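Local coordinates for protein aldehyde dehydrogenase (Listeria monocytogenes, PDB 3K9D) that probably oxidises or reduces aldehyde groups, with NAD or NADP as hydride acceptor or donor, at residues K73-D87 with N120-K134. Sequence-based numbering, arbitrary orientation.
Sequences KNVFASKHVYNYIKD and NPTSTVIYKTLISIK
Parallel helix packing in the Rossmann-like, probably cofactor-binding part of the aldehyde dehydrogenase fold is exemplified by helix 67-85, through its 73-85 part, and helix 121-134; the axes of these segments approach to 8.2 Å at 16°. Small residues allow the close approach: the methyl of Ala77 rests on the backbone of Ser123, CB to O 3.1 Å. Further along, Leu130 is a knob in the hole formed by Ala77, Ser78, Val81 and Ile85. Leu130 CD1 lies 3.2 Å from Ala77 O, a carbonyl left without a polar partner where the helix widens into a pi-type turn and Val81 N bonds to Phe76 O instead. Val81 straddles two neighbours, CG2 meeting Tyr127 CD1 obliquely at 3.8 Å and CG1 touching Ile131 CG2.

Polar clasps close both ends. Lys73, bent at chi3 (74°), lets NZ donate a 2.6 Å hydrogen bond to Asn120 OD1 and form a salt bridge with Asp246. Thr122 OG1 donates to Asn74 OD1 (2.9 Å) in the carbonyl plane, on a lone pair, while Asn74 ND2 bonds Arg51 O. At the far end Lys134 NZ donates to Ile85 O (2.8 Å) and Met88 O and forms a salt bridge with Asp37, three partners that would stabilise its charge. Helix 33-49 borders Ser78 and Tyr82, whereas helix 148-164 and strand 138-143 pack against Val125 and Thr129.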
# COMPACT_ATOMS: atom_id res chain seq x y z
N LYS A 73 -9.81 -21.48 15.71
CA LYS A 73 -9.22 -20.62 14.66
C LYS A 73 -10.07 -20.67 13.41
O LYS A 73 -10.21 -19.67 12.70
CB LYS A 73 -7.81 -21.08 14.33
CG LYS A 73 -6.81 -20.81 15.42
CD LYS A 73 -5.58 -21.68 15.26
CE LYS A 73 -4.73 -21.20 14.12
NZ LYS A 73 -3.45 -21.96 14.03
N ASN A 74 -10.64 -21.84 13.15
CA ASN A 74 -11.56 -22.02 12.04
C ASN A 74 -12.88 -21.31 12.27
O ASN A 74 -13.43 -20.73 11.33
CB ASN A 74 -11.75 -23.50 11.73
CG ASN A 74 -10.66 -24.03 10.83
OD1 ASN A 74 -9.92 -23.27 10.22
ND2 ASN A 74 -10.57 -25.35 10.71
N VAL A 75 -13.34 -21.31 13.53
CA VAL A 75 -14.51 -20.53 13.98
C VAL A 75 -14.27 -19.02 13.85
O VAL A 75 -15.15 -18.27 13.39
CB VAL A 75 -14.92 -20.88 15.46
CG1 VAL A 75 -15.95 -19.90 16.03
CG2 VAL A 75 -15.48 -22.28 15.54
N PHE A 76 -13.10 -18.58 14.30
CA PHE A 76 -12.71 -17.18 14.22
C PHE A 76 -12.69 -16.71 12.76
O PHE A 76 -13.37 -15.75 12.42
CB PHE A 76 -11.35 -16.95 14.90
CG PHE A 76 -10.81 -15.57 14.69
CD1 PHE A 76 -11.31 -14.50 15.41
CD2 PHE A 76 -9.79 -15.34 13.76
CE1 PHE A 76 -10.83 -13.22 15.20
CE2 PHE A 76 -9.30 -14.07 13.55
CZ PHE A 76 -9.82 -13.00 14.27
N ALA A 77 -11.94 -17.42 11.92
CA ALA A 77 -11.83 -17.13 10.48
C ALA A 77 -13.15 -17.11 9.71
O ALA A 77 -13.27 -16.38 8.72
CB ALA A 77 -10.92 -18.12 9.85
N SER A 78 -14.11 -17.91 10.15
CA SER A 78 -15.42 -17.97 9.51
C SER A 78 -16.40 -17.01 10.21
O SER A 78 -16.70 -15.94 9.67
CB SER A 78 -15.95 -19.41 9.37
OG SER A 78 -16.05 -20.08 10.62
N LYS A 79 -16.85 -17.35 11.42
CA LYS A 79 -17.90 -16.58 12.11
C LYS A 79 -17.52 -15.16 12.51
O LYS A 79 -18.31 -14.24 12.31
CB LYS A 79 -18.44 -17.34 13.33
CG LYS A 79 -19.46 -18.41 12.99
CD LYS A 79 -20.85 -17.83 12.70
CE LYS A 79 -21.52 -18.55 11.54
NZ LYS A 79 -20.89 -18.19 10.23
N HIS A 80 -16.33 -14.99 13.07
CA HIS A 80 -15.89 -13.69 13.58
C HIS A 80 -15.57 -12.69 12.45
O HIS A 80 -15.95 -11.52 12.55
CB HIS A 80 -14.69 -13.83 14.52
CG HIS A 80 -15.00 -14.46 15.84
ND1 HIS A 80 -14.92 -13.76 17.02
CD2 HIS A 80 -15.35 -15.73 16.17
CE1 HIS A 80 -15.22 -14.57 18.03
NE2 HIS A 80 -15.48 -15.77 17.53
N VAL A 81 -14.88 -13.15 11.40
CA VAL A 81 -14.57 -12.33 10.21
C VAL A 81 -15.88 -11.94 9.51
O VAL A 81 -16.10 -10.77 9.21
CB VAL A 81 -13.60 -13.06 9.22
CG1 VAL A 81 -13.40 -12.26 7.94
CG2 VAL A 81 -12.24 -13.35 9.89
N TYR A 82 -16.75 -12.93 9.29
CA TYR A 82 -18.06 -12.70 8.70
C TYR A 82 -18.89 -11.64 9.43
O TYR A 82 -19.44 -10.75 8.79
CB TYR A 82 -18.86 -14.01 8.56
CG TYR A 82 -20.22 -13.77 7.97
CD1 TYR A 82 -20.36 -13.39 6.64
CD2 TYR A 82 -21.37 -13.87 8.76
CE1 TYR A 82 -21.60 -13.12 6.09
CE2 TYR A 82 -22.63 -13.60 8.21
CZ TYR A 82 -22.73 -13.23 6.87
OH TYR A 82 -23.96 -12.96 6.30
N ASN A 83 -18.97 -11.73 10.75
CA ASN A 83 -19.74 -10.75 11.52
C ASN A 83 -19.18 -9.32 11.44
O ASN A 83 -19.93 -8.36 11.53
CB ASN A 83 -19.92 -11.18 12.98
CG ASN A 83 -21.16 -12.03 13.19
OD1 ASN A 83 -22.05 -12.11 12.34
ND2 ASN A 83 -21.23 -12.67 14.35
N TYR A 84 -17.86 -9.19 11.27
CA TYR A 84 -17.24 -7.89 11.03
C TYR A 84 -17.52 -7.35 9.61
O TYR A 84 -17.71 -6.14 9.43
CB TYR A 84 -15.72 -7.93 11.32
CG TYR A 84 -14.93 -6.80 10.68
CD1 TYR A 84 -14.98 -5.50 11.20
CD2 TYR A 84 -14.14 -7.03 9.56
CE1 TYR A 84 -14.26 -4.46 10.60
CE2 TYR A 84 -13.43 -6.01 8.95
CZ TYR A 84 -13.48 -4.72 9.47
OH TYR A 84 -12.77 -3.71 8.86
N ILE A 85 -17.56 -8.24 8.62
CA ILE A 85 -17.67 -7.82 7.21
C ILE A 85 -19.08 -7.77 6.61
O ILE A 85 -19.29 -7.06 5.63
CB ILE A 85 -16.71 -8.61 6.23
CG1 ILE A 85 -17.21 -10.04 5.94
CG2 ILE A 85 -15.29 -8.62 6.74
CD1 ILE A 85 -16.31 -10.83 5.00
N LYS A 86 -20.04 -8.49 7.19
CA LYS A 86 -21.37 -8.65 6.58
C LYS A 86 -22.14 -7.35 6.19
O LYS A 86 -22.82 -7.32 5.17
CB LYS A 86 -22.27 -9.57 7.44
CG LYS A 86 -22.75 -9.03 8.77
CD LYS A 86 -23.79 -9.98 9.38
CE LYS A 86 -24.69 -9.28 10.40
NZ LYS A 86 -23.96 -8.82 11.63
N ASP A 87 -22.01 -6.29 6.99
CA ASP A 87 -22.77 -5.06 6.74
C ASP A 87 -21.93 -3.91 6.15
O ASP A 87 -22.44 -2.81 5.93
CB ASP A 87 -23.50 -4.61 8.01
CG ASP A 87 -24.60 -5.58 8.42
OD1 ASP A 87 -25.26 -6.15 7.53
OD2 ASP A 87 -24.82 -5.75 9.63
N ASN A 120 -1.00 -21.61 10.23
CA ASN A 120 -2.43 -21.30 10.33
C ASN A 120 -3.21 -21.60 9.03
O ASN A 120 -3.95 -20.73 8.56
CB ASN A 120 -2.65 -19.82 10.75
CG ASN A 120 -1.90 -19.42 12.03
OD1 ASN A 120 -1.88 -20.15 13.01
ND2 ASN A 120 -1.31 -18.22 12.02
N PRO A 121 -3.12 -22.83 8.49
CA PRO A 121 -3.43 -23.03 7.06
C PRO A 121 -4.88 -22.95 6.60
O PRO A 121 -5.17 -22.28 5.62
CB PRO A 121 -2.87 -24.42 6.75
CG PRO A 121 -2.85 -25.13 8.07
CD PRO A 121 -2.79 -24.11 9.16
N THR A 122 -5.79 -23.61 7.32
CA THR A 122 -7.20 -23.65 6.93
C THR A 122 -7.91 -22.36 7.32
O THR A 122 -8.72 -21.84 6.55
CB THR A 122 -7.93 -24.88 7.53
OG1 THR A 122 -7.86 -24.84 8.96
CG2 THR A 122 -7.29 -26.17 7.02
N SER A 123 -7.60 -21.86 8.51
CA SER A 123 -8.15 -20.60 9.02
C SER A 123 -7.75 -19.39 8.15
O SER A 123 -8.55 -18.47 7.93
CB SER A 123 -7.75 -20.37 10.48
OG SER A 123 -6.34 -20.46 10.68
N THR A 124 -6.53 -19.40 7.64
CA THR A 124 -6.06 -18.31 6.78
C THR A 124 -6.78 -18.31 5.41
O THR A 124 -7.18 -17.24 4.92
CB THR A 124 -4.51 -18.29 6.62
OG1 THR A 124 -3.88 -18.26 7.91
CG2 THR A 124 -4.04 -17.08 5.84
N VAL A 125 -6.95 -19.49 4.82
CA VAL A 125 -7.71 -19.63 3.57
C VAL A 125 -9.13 -19.09 3.71
O VAL A 125 -9.57 -18.28 2.89
CB VAL A 125 -7.74 -21.09 3.05
CG1 VAL A 125 -8.75 -21.24 1.89
CG2 VAL A 125 -6.37 -21.52 2.59
N ILE A 126 -9.83 -19.52 4.75
CA ILE A 126 -11.23 -19.12 4.96
C ILE A 126 -11.32 -17.61 5.02
O ILE A 126 -12.12 -17.01 4.32
CB ILE A 126 -11.84 -19.78 6.23
CG1 ILE A 126 -12.11 -21.26 5.97
CG2 ILE A 126 -13.15 -19.10 6.64
CD1 ILE A 126 -12.25 -22.14 7.25
N TYR A 127 -10.48 -17.02 5.86
CA TYR A 127 -10.44 -15.59 6.13
C TYR A 127 -10.09 -14.75 4.89
O TYR A 127 -10.78 -13.80 4.61
CB TYR A 127 -9.49 -15.30 7.30
CG TYR A 127 -8.71 -14.01 7.20
CD1 TYR A 127 -9.31 -12.78 7.50
CD2 TYR A 127 -7.37 -14.01 6.81
CE1 TYR A 127 -8.58 -11.57 7.39
CE2 TYR A 127 -6.64 -12.82 6.70
CZ TYR A 127 -7.25 -11.61 6.99
OH TYR A 127 -6.52 -10.45 6.88
N LYS A 128 -9.04 -15.13 4.16
CA LYS A 128 -8.59 -14.41 2.96
C LYS A 128 -9.63 -14.46 1.85
O LYS A 128 -9.84 -13.47 1.15
CB LYS A 128 -7.26 -14.95 2.42
CG LYS A 128 -6.06 -14.66 3.29
CD LYS A 128 -4.74 -14.92 2.55
CE LYS A 128 -3.56 -14.36 3.37
NZ LYS A 128 -2.22 -14.84 2.93
N THR A 129 -10.28 -15.62 1.71
CA THR A 129 -11.31 -15.83 0.71
C THR A 129 -12.46 -14.87 0.99
O THR A 129 -12.84 -14.10 0.11
CB THR A 129 -11.82 -17.28 0.73
OG1 THR A 129 -10.76 -18.16 0.34
CG2 THR A 129 -12.98 -17.46 -0.26
N LEU A 130 -12.96 -14.89 2.22
CA LEU A 130 -14.06 -14.04 2.66
C LEU A 130 -13.82 -12.57 2.40
O LEU A 130 -14.70 -11.89 1.88
CB LEU A 130 -14.31 -14.23 4.15
CG LEU A 130 -15.11 -15.45 4.59
CD1 LEU A 130 -14.84 -15.68 6.05
CD2 LEU A 130 -16.58 -15.25 4.34
N ILE A 131 -12.64 -12.08 2.77
CA ILE A 131 -12.32 -10.66 2.57
C ILE A 131 -12.06 -10.25 1.09
O ILE A 131 -12.48 -9.17 0.67
CB ILE A 131 -11.22 -10.14 3.57
CG1 ILE A 131 -9.86 -10.81 3.33
CG2 ILE A 131 -11.70 -10.36 5.02
CD1 ILE A 131 -8.71 -10.14 4.01
N SER A 132 -11.41 -11.12 0.32
CA SER A 132 -11.18 -10.88 -1.11
C SER A 132 -12.49 -10.87 -1.89
O SER A 132 -12.77 -9.91 -2.62
CB SER A 132 -10.24 -11.92 -1.72
OG SER A 132 -8.99 -11.92 -1.04
N ILE A 133 -13.29 -11.92 -1.72
CA ILE A 133 -14.60 -12.03 -2.36
C ILE A 133 -15.53 -10.87 -1.94
O ILE A 133 -16.24 -10.31 -2.80
CB ILE A 133 -15.27 -13.41 -2.08
CG1 ILE A 133 -14.48 -14.55 -2.77
CG2 ILE A 133 -16.73 -13.42 -2.52
CD1 ILE A 133 -14.68 -14.66 -4.29
N LYS A 134 -15.49 -10.50 -0.66
CA LYS A 134 -16.25 -9.35 -0.13
C LYS A 134 -15.97 -8.04 -0.87
O LYS A 134 -16.88 -7.23 -1.06
CB LYS A 134 -15.97 -9.14 1.37
CG LYS A 134 -16.69 -7.97 2.04
CD LYS A 134 -18.21 -8.08 1.98
CE LYS A 134 -18.86 -6.81 2.48
NZ LYS A 134 -20.25 -6.94 3.01